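Local coordinates for nitrogenase molybdenum-iron protein beta chain (Clostridium pasteurianum, PDB 4WES) that forms, with the alpha chain, the molybdenum-iron component of nitrogenase, which reduces dinitrogen to ammonia, and shares an [8Fe-7S] cluster with that chain, at residues Ser57-Glu62 against Phe409-Met414; Asp183-Lys188 against Asp203-Leu208; Thr266-Ser271 against Asn422-Tyr427; Ala316-Pro321 against Asp387-Asn392; Pro405-Gly410 against Thr438-Asp443. All coordinates share one frame; numbering follows the deposited sequence. Where two conformers were deposited one is given.

Contact 1: Ser57-Glu62 against Phe409-Met414. With FE2 (Fe (II) ion), chain J.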
# COMPACT_ATOMS: atom_id res chain seq x y z
N SER B 57 0.32 5.50 22.27
CA SER B 57 -0.70 4.50 22.01
C SER B 57 -1.36 4.70 20.65
O SER B 57 -1.70 3.70 19.98
CB SER B 57 -1.77 4.50 23.09
OG SER B 57 -1.27 4.00 24.31
N ARG B 58 -1.57 5.95 20.23
CA ARG B 58 -2.16 6.19 18.90
C ARG B 58 -1.27 5.73 17.75
O ARG B 58 -1.77 5.31 16.70
CB ARG B 58 -2.51 7.68 18.75
CG ARG B 58 -3.66 8.11 19.59
CD ARG B 58 -3.85 9.64 19.57
NE ARG B 58 -5.11 10.02 20.22
CZ ARG B 58 -5.36 11.25 20.68
NH1 ARG B 58 -4.51 12.25 20.46
NH2 ARG B 58 -6.49 11.45 21.34
N HIS B 59 0.05 5.86 17.92
CA HIS B 59 1.02 5.46 16.92
C HIS B 59 1.16 3.94 16.89
O HIS B 59 1.10 3.33 15.83
CB HIS B 59 2.37 6.16 17.22
CG HIS B 59 3.48 5.76 16.31
ND1 HIS B 59 3.88 6.52 15.24
CD2 HIS B 59 4.35 4.74 16.41
CE1 HIS B 59 4.92 5.94 14.69
NE2 HIS B 59 5.22 4.86 15.38
N PHE B 60 1.40 3.33 18.04
CA PHE B 60 1.75 1.90 18.11
C PHE B 60 0.55 0.98 18.27
O PHE B 60 0.72 -0.24 18.11
CB PHE B 60 2.74 1.67 19.26
CG PHE B 60 4.11 2.18 18.96
CD1 PHE B 60 4.89 1.56 18.00
CD2 PHE B 60 4.64 3.28 19.63
CE1 PHE B 60 6.15 2.05 17.67
CE2 PHE B 60 5.91 3.76 19.32
CZ PHE B 60 6.66 3.14 18.32
N LYS B 61 -0.61 1.51 18.61
CA LYS B 61 -1.78 0.69 18.96
C LYS B 61 -1.37 -0.29 20.06
O LYS B 61 -1.67 -1.48 20.00
CB LYS B 61 -2.40 -0.01 17.74
CG LYS B 61 -2.66 0.91 16.56
CD LYS B 61 -3.47 2.15 16.86
CE LYS B 61 -3.85 2.87 15.57
NZ LYS B 61 -4.31 4.28 15.87
N GLU B 62 -0.73 0.25 21.09
CA GLU B 62 -0.21 -0.51 22.23
C GLU B 62 -0.40 0.31 23.48
O GLU B 62 -0.47 1.54 23.41
CB GLU B 62 1.29 -0.80 22.09
CG GLU B 62 1.69 -1.80 21.01
CD GLU B 62 1.26 -3.19 21.41
OE1 GLU B 62 2.05 -3.84 22.16
OE2 GLU B 62 0.16 -3.66 20.99
N PHE B 409 5.60 8.07 7.13
CA PHE B 409 6.98 7.84 7.57
C PHE B 409 7.22 8.64 8.83
O PHE B 409 6.70 9.75 8.97
CB PHE B 409 7.89 8.33 6.44
CG PHE B 409 9.37 8.20 6.69
CD1 PHE B 409 10.04 7.09 6.27
CD2 PHE B 409 10.06 9.21 7.30
CE1 PHE B 409 11.42 6.98 6.47
CE2 PHE B 409 11.42 9.11 7.50
CZ PHE B 409 12.11 8.00 7.10
N GLY B 410 7.97 8.10 9.77
CA GLY B 410 8.35 8.84 10.96
C GLY B 410 7.31 8.77 12.05
O GLY B 410 6.77 7.71 12.35
N PHE B 411 7.04 9.92 12.68
CA PHE B 411 6.31 9.94 13.95
C PHE B 411 5.51 11.22 14.09
O PHE B 411 6.08 12.29 13.86
CB PHE B 411 7.32 9.85 15.11
CG PHE B 411 6.70 9.99 16.48
CD1 PHE B 411 6.09 8.93 17.09
CD2 PHE B 411 6.78 11.17 17.17
CE1 PHE B 411 5.51 9.07 18.35
CE2 PHE B 411 6.24 11.32 18.41
CZ PHE B 411 5.58 10.29 18.99
N PRO B 412 4.27 11.14 14.55
CA PRO B 412 3.48 9.92 14.76
C PRO B 412 2.70 9.51 13.51
O PRO B 412 2.22 10.36 12.76
CB PRO B 412 2.53 10.32 15.89
CG PRO B 412 2.31 11.75 15.68
CD PRO B 412 3.55 12.33 15.05
N ILE B 413 2.59 8.19 13.33
CA ILE B 413 1.72 7.59 12.32
C ILE B 413 0.60 6.94 13.11
O ILE B 413 0.82 5.94 13.79
CB ILE B 413 2.46 6.56 11.45
CG1 ILE B 413 3.67 7.20 10.73
CG2 ILE B 413 1.50 5.95 10.47
CD1 ILE B 413 4.56 6.16 10.09
N MET B 414 -0.59 7.54 13.03
CA MET B 414 -1.68 7.22 13.97
C MET B 414 -2.92 6.67 13.25
O MET B 414 -3.94 6.50 13.91
CB MET B 414 -2.09 8.46 14.77
CG MET B 414 -0.92 9.01 15.58
SD MET B 414 -1.32 10.42 16.60
CE MET B 414 -1.58 11.70 15.37
FE FE2 J . -1.32 -3.49 19.61
O HOH W 1 0.14 -2.93 18.18
O HOH W 2 -2.67 -4.04 21.08

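Contact 2: Asp183-Lys188 against Asp203-Leu208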
# COMPACT_ATOMS: atom_id res chain seq x y z
N ASP B 183 12.85 -0.92 13.49
CA ASP B 183 14.20 -0.51 13.10
C ASP B 183 15.24 -1.02 14.09
O ASP B 183 16.30 -1.49 13.69
CB ASP B 183 14.25 1.02 13.00
CG ASP B 183 13.36 1.55 11.90
OD1 ASP B 183 12.72 2.59 12.14
OD2 ASP B 183 13.33 0.93 10.82
N MET B 184 14.90 -0.97 15.39
CA MET B 184 15.77 -1.59 16.38
C MET B 184 15.95 -3.08 16.12
O MET B 184 17.09 -3.58 16.19
CB MET B 184 15.25 -1.30 17.79
CG MET B 184 15.39 0.18 18.17
SD MET B 184 14.07 0.71 19.23
CE MET B 184 14.65 2.36 19.71
N ARG B 185 14.87 -3.79 15.79
CA ARG B 185 15.00 -5.21 15.49
C ARG B 185 15.88 -5.46 14.29
O ARG B 185 16.70 -6.38 14.29
CB ARG B 185 13.63 -5.85 15.24
CG ARG B 185 12.76 -5.93 16.49
CD ARG B 185 11.43 -6.54 16.17
NE ARG B 185 10.49 -6.57 17.28
CZ ARG B 185 10.15 -7.62 18.00
NH1 ARG B 185 10.78 -8.77 17.83
NH2 ARG B 185 9.18 -7.54 18.88
N GLU B 186 15.74 -4.62 13.25
CA GLU B 186 16.55 -4.82 12.05
C GLU B 186 18.02 -4.55 12.30
O GLU B 186 18.89 -5.29 11.81
CB GLU B 186 16.01 -3.95 10.93
CG GLU B 186 16.80 -4.01 9.63
CD GLU B 186 16.91 -5.38 8.97
OE1 GLU B 186 16.22 -6.32 9.38
OE2 GLU B 186 17.75 -5.50 8.05
N ILE B 187 18.33 -3.50 13.06
CA ILE B 187 19.74 -3.22 13.40
C ILE B 187 20.33 -4.37 14.20
O ILE B 187 21.46 -4.81 13.92
CB ILE B 187 19.85 -1.86 14.11
CG1 ILE B 187 19.50 -0.74 13.13
CG2 ILE B 187 21.20 -1.67 14.74
CD1 ILE B 187 19.05 0.54 13.81
N LYS B 188 19.57 -4.90 15.16
CA LYS B 188 20.04 -6.05 15.94
C LYS B 188 20.27 -7.25 15.01
O LYS B 188 21.28 -7.97 15.14
CB LYS B 188 19.08 -6.41 17.07
CG LYS B 188 19.04 -5.35 18.17
CD LYS B 188 18.31 -5.78 19.41
CE LYS B 188 16.85 -5.99 19.14
NZ LYS B 188 16.16 -6.46 20.38
N ASP B 203 16.08 0.27 23.66
CA ASP B 203 15.56 -0.75 22.74
C ASP B 203 14.11 -1.00 23.08
O ASP B 203 13.82 -1.64 24.07
CB ASP B 203 16.41 -2.02 22.85
CG ASP B 203 15.89 -3.13 21.99
OD1 ASP B 203 15.02 -2.90 21.13
OD2 ASP B 203 16.38 -4.28 22.16
N THR B 204 13.20 -0.46 22.26
CA THR B 204 11.77 -0.60 22.52
C THR B 204 11.17 -1.82 21.81
O THR B 204 9.95 -2.03 21.88
CB THR B 204 11.01 0.65 22.07
OG1 THR B 204 11.27 0.77 20.67
CG2 THR B 204 11.49 1.89 22.82
N SER B 205 12.00 -2.63 21.13
CA SER B 205 11.48 -3.85 20.55
C SER B 205 11.01 -4.79 21.66
O SER B 205 11.64 -4.91 22.71
CB SER B 205 12.50 -4.52 19.63
OG SER B 205 13.62 -4.99 20.30
N GLY B 206 9.87 -5.42 21.44
CA GLY B 206 9.25 -6.20 22.48
C GLY B 206 8.63 -5.37 23.58
O GLY B 206 8.27 -5.93 24.64
N VAL B 207 8.50 -4.05 23.38
CA VAL B 207 7.85 -3.19 24.34
C VAL B 207 6.68 -2.42 23.67
O VAL B 207 5.58 -2.39 24.23
CB VAL B 207 8.83 -2.18 24.99
CG1 VAL B 207 8.11 -1.36 26.07
CG2 VAL B 207 10.02 -2.90 25.59
N LEU B 208 6.96 -1.80 22.53
CA LEU B 208 5.93 -1.04 21.81
C LEU B 208 5.48 -1.71 20.51
O LEU B 208 4.78 -1.11 19.72
CB LEU B 208 6.41 0.39 21.59
CG LEU B 208 6.31 1.25 22.83
CD1 LEU B 208 7.17 2.48 22.76
CD2 LEU B 208 4.87 1.64 23.12

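Contact 3: Thr266-Ser271 against Asn422-Tyr427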
# COMPACT_ATOMS: atom_id res chain seq x y z
N THR B 266 21.58 7.66 10.39
CA THR B 266 20.55 6.63 10.46
C THR B 266 20.64 5.79 9.19
O THR B 266 20.65 6.37 8.11
CB THR B 266 19.17 7.28 10.57
OG1 THR B 266 19.14 8.17 11.69
CG2 THR B 266 18.10 6.25 10.70
N PRO B 267 20.66 4.45 9.32
CA PRO B 267 20.98 3.67 8.12
C PRO B 267 19.73 3.45 7.25
O PRO B 267 19.10 2.38 7.32
CB PRO B 267 21.57 2.35 8.69
CG PRO B 267 20.98 2.25 10.05
CD PRO B 267 20.93 3.68 10.55
N ILE B 268 19.39 4.47 6.47
CA ILE B 268 18.31 4.42 5.48
C ILE B 268 18.91 4.59 4.12
O ILE B 268 19.62 5.57 3.87
CB ILE B 268 17.23 5.50 5.76
CG1 ILE B 268 16.59 5.29 7.13
CG2 ILE B 268 16.19 5.50 4.64
CD1 ILE B 268 15.69 6.43 7.57
N GLY B 269 18.61 3.66 3.21
CA GLY B 269 19.10 3.72 1.84
C GLY B 269 20.42 3.02 1.62
O GLY B 269 20.91 2.28 2.48
N VAL B 270 21.02 3.29 0.45
CA VAL B 270 22.20 2.54 0.04
C VAL B 270 23.43 3.00 0.81
O VAL B 270 24.03 2.23 1.56
CB VAL B 270 22.43 2.62 -1.48
CG1 VAL B 270 23.66 1.80 -1.88
CG2 VAL B 270 21.21 2.17 -2.27
N SER B 271 23.87 4.25 0.60
CA SER B 271 25.11 4.70 1.22
C SER B 271 25.04 4.67 2.73
O SER B 271 26.02 4.30 3.39
CB SER B 271 25.55 6.06 0.71
OG SER B 271 24.62 7.08 1.06
N ASN B 422 7.22 -2.88 10.32
CA ASN B 422 8.11 -2.80 9.16
C ASN B 422 9.25 -1.83 9.39
O ASN B 422 9.07 -0.67 9.74
CB ASN B 422 7.43 -2.51 7.81
CG ASN B 422 5.93 -2.28 7.92
OD1 ASN B 422 5.42 -1.26 7.46
ND2 ASN B 422 5.22 -3.26 8.48
N PRO B 423 10.48 -2.32 9.16
CA PRO B 423 11.60 -1.42 9.30
C PRO B 423 11.70 -0.49 8.11
O PRO B 423 11.26 -0.86 7.01
CB PRO B 423 12.81 -2.38 9.30
CG PRO B 423 12.37 -3.52 8.44
CD PRO B 423 10.90 -3.68 8.77
N LYS B 424 12.28 0.70 8.33
CA LYS B 424 12.73 1.57 7.28
C LYS B 424 14.23 1.55 7.09
O LYS B 424 14.71 2.08 6.09
CB LYS B 424 12.26 3.03 7.52
CG LYS B 424 12.91 3.70 8.76
CD LYS B 424 12.51 5.15 9.07
CE LYS B 424 12.13 5.36 10.55
NZ LYS B 424 11.36 6.63 10.72
N VAL B 425 14.96 1.00 8.06
CA VAL B 425 16.41 0.96 8.01
C VAL B 425 16.93 -0.32 7.35
O VAL B 425 16.22 -1.32 7.20
CB VAL B 425 17.02 1.09 9.42
CG1 VAL B 425 16.64 2.41 10.04
CG2 VAL B 425 16.66 -0.10 10.32
N GLY B 426 18.20 -0.28 7.00
CA GLY B 426 18.86 -1.42 6.39
C GLY B 426 18.48 -1.63 4.94
O GLY B 426 17.68 -0.90 4.36
N TYR B 427 19.08 -2.64 4.31
CA TYR B 427 18.69 -2.99 2.96
C TYR B 427 17.25 -3.48 2.93
O TYR B 427 16.51 -3.14 1.99
CB TYR B 427 19.66 -4.02 2.37
CG TYR B 427 21.10 -3.59 2.47
CD1 TYR B 427 21.57 -2.44 1.83
CD2 TYR B 427 22.03 -4.33 3.19
CE1 TYR B 427 22.90 -2.03 1.93
CE2 TYR B 427 23.34 -3.93 3.29
CZ TYR B 427 23.78 -2.79 2.66
OH TYR B 427 25.09 -2.40 2.79
O HOH W 3 16.87 1.74 4.41

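Contact 4: Ala316-Pro321 against Asp387-Asn392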
# COMPACT_ATOMS: atom_id res chain seq x y z
N ALA B 316 8.36 15.99 -1.60
CA ALA B 316 8.29 16.82 -0.38
C ALA B 316 8.43 15.90 0.81
O ALA B 316 7.75 14.88 0.88
CB ALA B 316 6.97 17.56 -0.31
N LEU B 317 9.31 16.26 1.75
CA LEU B 317 9.60 15.46 2.94
C LEU B 317 9.56 16.33 4.17
O LEU B 317 10.15 17.41 4.18
CB LEU B 317 11.03 14.82 2.89
CG LEU B 317 11.45 14.01 1.72
CD1 LEU B 317 12.12 14.86 0.69
CD2 LEU B 317 12.37 12.94 2.25
N LEU B 318 8.87 15.86 5.21
CA LEU B 318 8.90 16.52 6.50
C LEU B 318 9.11 15.49 7.57
O LEU B 318 8.45 14.44 7.56
CB LEU B 318 7.58 17.24 6.88
CG LEU B 318 7.11 18.34 5.96
CD1 LEU B 318 6.17 17.78 4.91
CD2 LEU B 318 6.46 19.46 6.79
N GLY B 319 9.94 15.80 8.56
CA GLY B 319 10.10 14.92 9.72
C GLY B 319 11.27 15.27 10.57
O GLY B 319 11.68 16.44 10.65
N ASP B 320 11.78 14.27 11.26
CA ASP B 320 12.82 14.46 12.24
C ASP B 320 14.19 14.44 11.55
O ASP B 320 14.38 13.81 10.51
CB ASP B 320 12.69 13.38 13.32
CG ASP B 320 11.42 13.48 14.09
OD1 ASP B 320 10.84 14.59 14.16
OD2 ASP B 320 10.99 12.46 14.69
N PRO B 321 15.19 15.14 12.12
CA PRO B 321 16.36 15.45 11.30
C PRO B 321 17.17 14.23 10.89
O PRO B 321 17.61 14.13 9.73
CB PRO B 321 17.20 16.41 12.16
CG PRO B 321 16.34 16.86 13.24
CD PRO B 321 15.15 15.94 13.35
N ASP B 387 5.49 15.37 -6.82
CA ASP B 387 5.03 14.06 -7.25
C ASP B 387 4.82 13.04 -6.12
O ASP B 387 4.26 11.98 -6.33
CB ASP B 387 6.02 13.48 -8.26
CG ASP B 387 6.23 14.38 -9.44
OD1 ASP B 387 5.21 14.71 -10.10
OD2 ASP B 387 7.37 14.80 -9.72
N LEU B 388 5.27 13.41 -4.92
CA LEU B 388 5.32 12.48 -3.80
C LEU B 388 5.50 13.31 -2.52
O LEU B 388 6.24 14.26 -2.50
CB LEU B 388 6.51 11.52 -3.96
CG LEU B 388 6.70 10.40 -2.92
CD1 LEU B 388 5.57 9.38 -3.02
CD2 LEU B 388 8.06 9.72 -3.12
N LEU B 389 4.80 12.87 -1.48
CA LEU B 389 4.88 13.47 -0.14
C LEU B 389 5.19 12.37 0.84
O LEU B 389 4.49 11.36 0.86
CB LEU B 389 3.56 14.15 0.22
CG LEU B 389 3.42 14.72 1.62
CD1 LEU B 389 4.40 15.82 1.92
CD2 LEU B 389 2.03 15.21 1.88
N ILE B 390 6.18 12.61 1.68
CA ILE B 390 6.61 11.67 2.72
C ILE B 390 6.64 12.39 4.06
O ILE B 390 7.37 13.37 4.21
CB ILE B 390 7.99 11.04 2.42
CG1 ILE B 390 8.05 10.46 1.00
CG2 ILE B 390 8.30 10.00 3.47
CD1 ILE B 390 9.38 9.88 0.65
N SER B 391 5.81 11.94 5.00
CA SER B 391 5.73 12.60 6.29
C SER B 391 4.95 11.73 7.25
O SER B 391 4.44 10.67 6.88
CB SER B 391 5.01 13.97 6.19
OG SER B 391 3.59 13.82 5.99
N ASN B 392 4.75 12.24 8.48
CA ASN B 392 3.88 11.56 9.42
C ASN B 392 2.42 11.77 9.02
O ASN B 392 2.10 12.34 7.96
CB ASN B 392 4.18 12.02 10.85
CG ASN B 392 3.76 13.46 11.12
OD1 ASN B 392 2.87 14.01 10.48
ND2 ASN B 392 4.38 14.06 12.13
O HOH W 4 6.55 14.17 9.59

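Contact 5: Pro405-Gly410 against Thr438-Asp443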
# COMPACT_ATOMS: atom_id res chain seq x y z
N PRO B 405 0.58 11.51 -4.21
CA PRO B 405 0.90 10.18 -3.62
C PRO B 405 1.64 10.34 -2.31
O PRO B 405 2.57 11.13 -2.22
CB PRO B 405 1.76 9.53 -4.71
CG PRO B 405 1.26 10.16 -5.97
CD PRO B 405 1.03 11.60 -5.62
N PHE B 406 1.20 9.56 -1.31
CA PHE B 406 1.56 9.82 0.07
C PHE B 406 2.13 8.58 0.75
O PHE B 406 1.49 7.53 0.77
CB PHE B 406 0.33 10.33 0.82
CG PHE B 406 0.54 10.63 2.29
CD1 PHE B 406 1.59 11.41 2.72
CD2 PHE B 406 -0.36 10.15 3.24
CE1 PHE B 406 1.78 11.67 4.07
CE2 PHE B 406 -0.17 10.41 4.59
CZ PHE B 406 0.89 11.19 5.00
N VAL B 407 3.32 8.71 1.34
CA VAL B 407 3.97 7.70 2.14
C VAL B 407 4.05 8.15 3.59
O VAL B 407 4.69 9.16 3.88
CB VAL B 407 5.36 7.37 1.59
CG1 VAL B 407 6.11 6.37 2.47
CG2 VAL B 407 5.24 6.87 0.15
N ARG B 408 3.45 7.37 4.47
CA ARG B 408 3.54 7.62 5.91
C ARG B 408 4.91 7.19 6.43
O ARG B 408 5.33 6.04 6.20
CB ARG B 408 2.44 6.88 6.63
CG ARG B 408 1.08 7.50 6.43
CD ARG B 408 -0.06 6.59 6.88
NE ARG B 408 -1.34 7.26 6.74
CZ ARG B 408 -2.03 7.40 5.60
NH1 ARG B 408 -1.58 6.85 4.50
NH2 ARG B 408 -3.12 8.14 5.60
N PHE B 409 5.60 8.07 7.13
CA PHE B 409 6.98 7.84 7.57
C PHE B 409 7.22 8.64 8.83
O PHE B 409 6.70 9.75 8.97
CB PHE B 409 7.89 8.33 6.44
CG PHE B 409 9.37 8.20 6.69
CD1 PHE B 409 10.04 7.09 6.27
CD2 PHE B 409 10.06 9.21 7.30
CE1 PHE B 409 11.42 6.98 6.47
CE2 PHE B 409 11.42 9.11 7.50
CZ PHE B 409 12.11 8.00 7.10
N GLY B 410 7.97 8.10 9.77
CA GLY B 410 8.35 8.84 10.96
C GLY B 410 7.31 8.77 12.05
O GLY B 410 6.77 7.71 12.35
N THR B 438 6.84 3.24 -4.99
CA THR B 438 6.39 2.93 -6.34
C THR B 438 4.92 2.50 -6.33
O THR B 438 4.19 2.81 -7.28
CB THR B 438 7.31 1.94 -7.05
OG1 THR B 438 7.42 0.73 -6.34
CG2 THR B 438 8.69 2.52 -7.22
N ASN B 439 4.49 1.78 -5.30
CA ASN B 439 3.08 1.41 -5.21
C ASN B 439 2.19 2.65 -5.23
O ASN B 439 1.16 2.68 -5.92
CB ASN B 439 2.77 0.65 -3.92
CG ASN B 439 3.13 -0.82 -3.95
OD1 ASN B 439 3.57 -1.38 -4.95
ND2 ASN B 439 2.94 -1.46 -2.81
N VAL B 440 2.50 3.68 -4.43
CA VAL B 440 1.61 4.83 -4.36
C VAL B 440 1.64 5.67 -5.63
O VAL B 440 0.60 6.21 -6.07
CB VAL B 440 1.84 5.73 -3.12
CG1 VAL B 440 1.54 4.99 -1.85
CG2 VAL B 440 3.17 6.43 -3.05
N ILE B 441 2.80 5.71 -6.30
CA ILE B 441 2.91 6.39 -7.59
C ILE B 441 2.09 5.66 -8.63
O ILE B 441 1.29 6.28 -9.36
CB ILE B 441 4.40 6.53 -7.99
CG1 ILE B 441 5.08 7.57 -7.08
CG2 ILE B 441 4.54 6.83 -9.47
CD1 ILE B 441 6.59 7.58 -7.22
N LEU B 442 2.22 4.33 -8.70
CA LEU B 442 1.46 3.56 -9.67
C LEU B 442 -0.03 3.54 -9.37
O LEU B 442 -0.84 3.58 -10.30
CB LEU B 442 2.04 2.14 -9.76
CG LEU B 442 3.32 2.05 -10.55
CD1 LEU B 442 4.07 0.74 -10.30
CD2 LEU B 442 3.07 2.20 -12.03
N ASP B 443 -0.42 3.52 -8.10
CA ASP B 443 -1.83 3.55 -7.77
C ASP B 443 -2.49 4.80 -8.36
O ASP B 443 -3.60 4.74 -8.91
CB ASP B 443 -2.02 3.56 -6.25
CG ASP B 443 -1.95 2.18 -5.59
OD1 ASP B 443 -1.93 1.15 -6.28
OD2 ASP B 443 -1.90 2.19 -4.34

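Contact 1: Ser57-Glu62 against Phe409-Met414
H59 and K61, at the end of helix 46-60, each make a hydrogen bond to the loop 409-414. The backbone N of I413 donates to ND1 of H59 at 2.8 Å, and the bond is nearly straight (170° at the hydrogen). The I413 nitrogen sits about 20° out of the imidazole plane. CG of H59 lies anti to its backbone N (chi1 176°), which turns the ring to the loop. The second bond runs from NZ of K61 to the M414 carbonyl O, 3.0 Å away, and reaches it from above the carbonyl plane. The same NZ donates to R58 O at 2.9 Å, and also to R458 O of the second beta subunit.

Packing contacts lie beside these bonds. CD1 of F411 lies over one face of the H59 ring, offset toward its rim, and G410 O meets the ring edge. The two rings are oblique. SD of M414 lies 3.7 Å from CB of R58.

The third element is metal binding. K61 leaves the helix with positive phi. Its O binds the iron(II) ion at 2.1 Å, and OE2 of E62 binds it at 2.0 Å. Two waters, with D301 and D305 of the second beta subunit, complete the site. The bond accepted at ND1 is consistent with an unprotonated ND1, the proton probably being on NE2. K61 thus ties the loop to a metal site that bridges two beta subunits.

Contact 2: Asp183-Lys188 against Asp203-Leu208
K188 carries the charged part of this contact. Its NZ makes a salt bridge to OD2 of D203 at 2.8 Å, on the syn lone pair of that oxygen. It also donates to OG of S205 at 2.9 Å. The lysine chain bends at chi3 (-66°), which brings the amine to both partners. The other oxygen of D203 serves its own loop. OD1 accepts from S205 OG at 2.6 Å and from S205 N at 3.0 Å. The N-H comes from above the carboxylate plane, and the hydroxyl from the syn side. With these bonds the carboxylate is gripped at both oxygens.

The bond from S205 N to D203 OD1 makes an Asx turn. It lies in the loop after strand 198-200, an outermost strand, within this chain, of a parallel sheet. Helix 181-193 comes just before that strand, and the loop folds back on it.

Sulfur contacts form a second group. SD of M184 makes a close contact with OG1 of T204 at 3.1 Å and accepts a weak hydrogen bond from T204 N at 3.4 Å. The T204 hydroxyl is hydrogen-bonded to OH of Y30.

R185 packs through its aliphatic chain. Its CG touches CB of S205 at 3.5 Å. Its extended chain runs on past G206, and the guanidinium forms salt bridges with D209 and with E294 of the second beta subunit.

Contact 3: Thr266-Ser271 against Asn422-Tyr427
Water 3 is held by three backbone groups of the two segments. It accepts from G269 N at 2.9 Å. It donates to K424 O and to G426 O, each at 2.8 Å from the water oxygen. The water therefore links the turn before helix 270-284 to the start of helix 426-448.

A direct bond lies beside it. G426 N donates to P267 O at 2.8 Å, nearly along the C=O axis. P267 is the centre of an inverse gamma turn, closed by I268 N to T266 O, and this presents its carbonyl to G426. G269 is the N-cap residue of helix 270-284.

Apolar side chains fill in around these bonds. The P267 ring and V425 lie side by side and point the same way, with CG of the proline 4.2 Å from CB of the valine. I268 crosses V425 at about a right angle, its CG1 4.1 Å from V425 CG1. CD1 of I268 also rests on CD of K424 at 3.7 Å. The K424 chain is bent at chi3 (131°), and its amine forms a salt bridge with E323. Y427 reaches past V270 to bond D274 through its hydroxyl.

The polar links across the contact use only backbone groups and one water. The side chains add apolar packing, so the chemistry implies that two helix starts are joined chiefly through their main chains.

Contact 4: Ala316-Pro321 against Asp387-Asn392
Strands 314-318 and 388-391 are neighbours in a five-stranded parallel sheet, with a strand order of 3-2-1-4-5. The short segments run 6° apart, and their axes come within 4.8 Å.

L388 opens the ladder. Its O accepts from A316 N at 2.9 Å with a nearly straight bond. Its side chain packs on V407 of the next strand. L389 pairs with A316. CG of L389 stands opposite its own backbone N (chi1 175°). This places CD1 against CB of A316, 3.8 Å away, and within 4.0 Å of CD1 of L318. L318 and L389 meet obliquely, and with A316 they lie on one face of the sheet. I390 pairs with L317 on the other face. Its N donates to A316 O at 2.9 Å, and its O accepts from L318 N at 3.1 Å. Both I390 and L317 pack under helix 321-333.

At S391 the direct N-H bonds to the first strand stop. Its CA makes a C-H contact with L318 O, and its CB lies near CD1 of L318. Its OG donates to the backbone O of the next residue, N392, and meets a lone pair in the carbonyl plane. The strands separate at N392, whose side-chain OD1 bonds Y394 N and whose ND2 bonds F411 O. Water 4 spans the opening, accepting from N392 N at 2.9 Å and donating to L318 O at 2.8 Å.

Contact 5: Pro405-Gly410 against Thr438-Asp443
Strand 406-408 is an outermost strand, within this chain, of the five-stranded parallel sheet, and helix 426-448 packs against it here. This is a helix-on-sheet contact with no hydrogen bond between the segments. V440 carries it from the helix side. Its CB points toward the strand, and both of its methyl groups are used.

CG2 of V440 meets two side chains. It lies 3.8 Å from CB of P405 and 3.8 Å from CG2 of V407. This methyl stands between the backbone N and the carbonyl carbon of V440 (chi1 of CG1 -64°), where it faces P405 and V407 together. The side chains of V407 and V440 cross at about a right angle. CG1 of V440 lies against the backbone instead, 3.6 Å from F406 O.

The proline ring also reaches the helix backbone. CB of P405 is 3.8 Å from V440 O, and its CG is 4.0 Å from the same oxygen. The F406 side chain points away from the helix. CE2 of its ring lies over the guanidinium of R408, 3.7 Å above that plane. D443 forms a salt bridge with R416 of the second beta subunit.

Within the sheet the strand is bonded to strand 388-391, through P405 and V407 to L389 and through V407 and F409 to S391. V440 also touches L388 of that strand, and F409 packs under helix 321-333.

In the fold
Contacts 4 and 5 belong to one parallel sheet. Strands 388-391 and 406-408 are neighbours in it, and the contact centres lie about 11 Å apart. The second segment of contact 1 begins where the first segment of contact 5 ends, and the two share F409 and G410. Contacts 3 and 5 both use helix 426-448. Their centres lie about 17 Å apart. Contact 2 closes first along the chain, before contacts 3, 4 and 5 open, and meets contact 3 where D183 bonds K424 and V425. The widely separated segments of contact 1 enclose contacts 2 and 4. The C-terminal sheet is thus tied to an early helix. Contacts 1, 2, 3 and 5 all reach the second beta subunit, contact 3 through one residue.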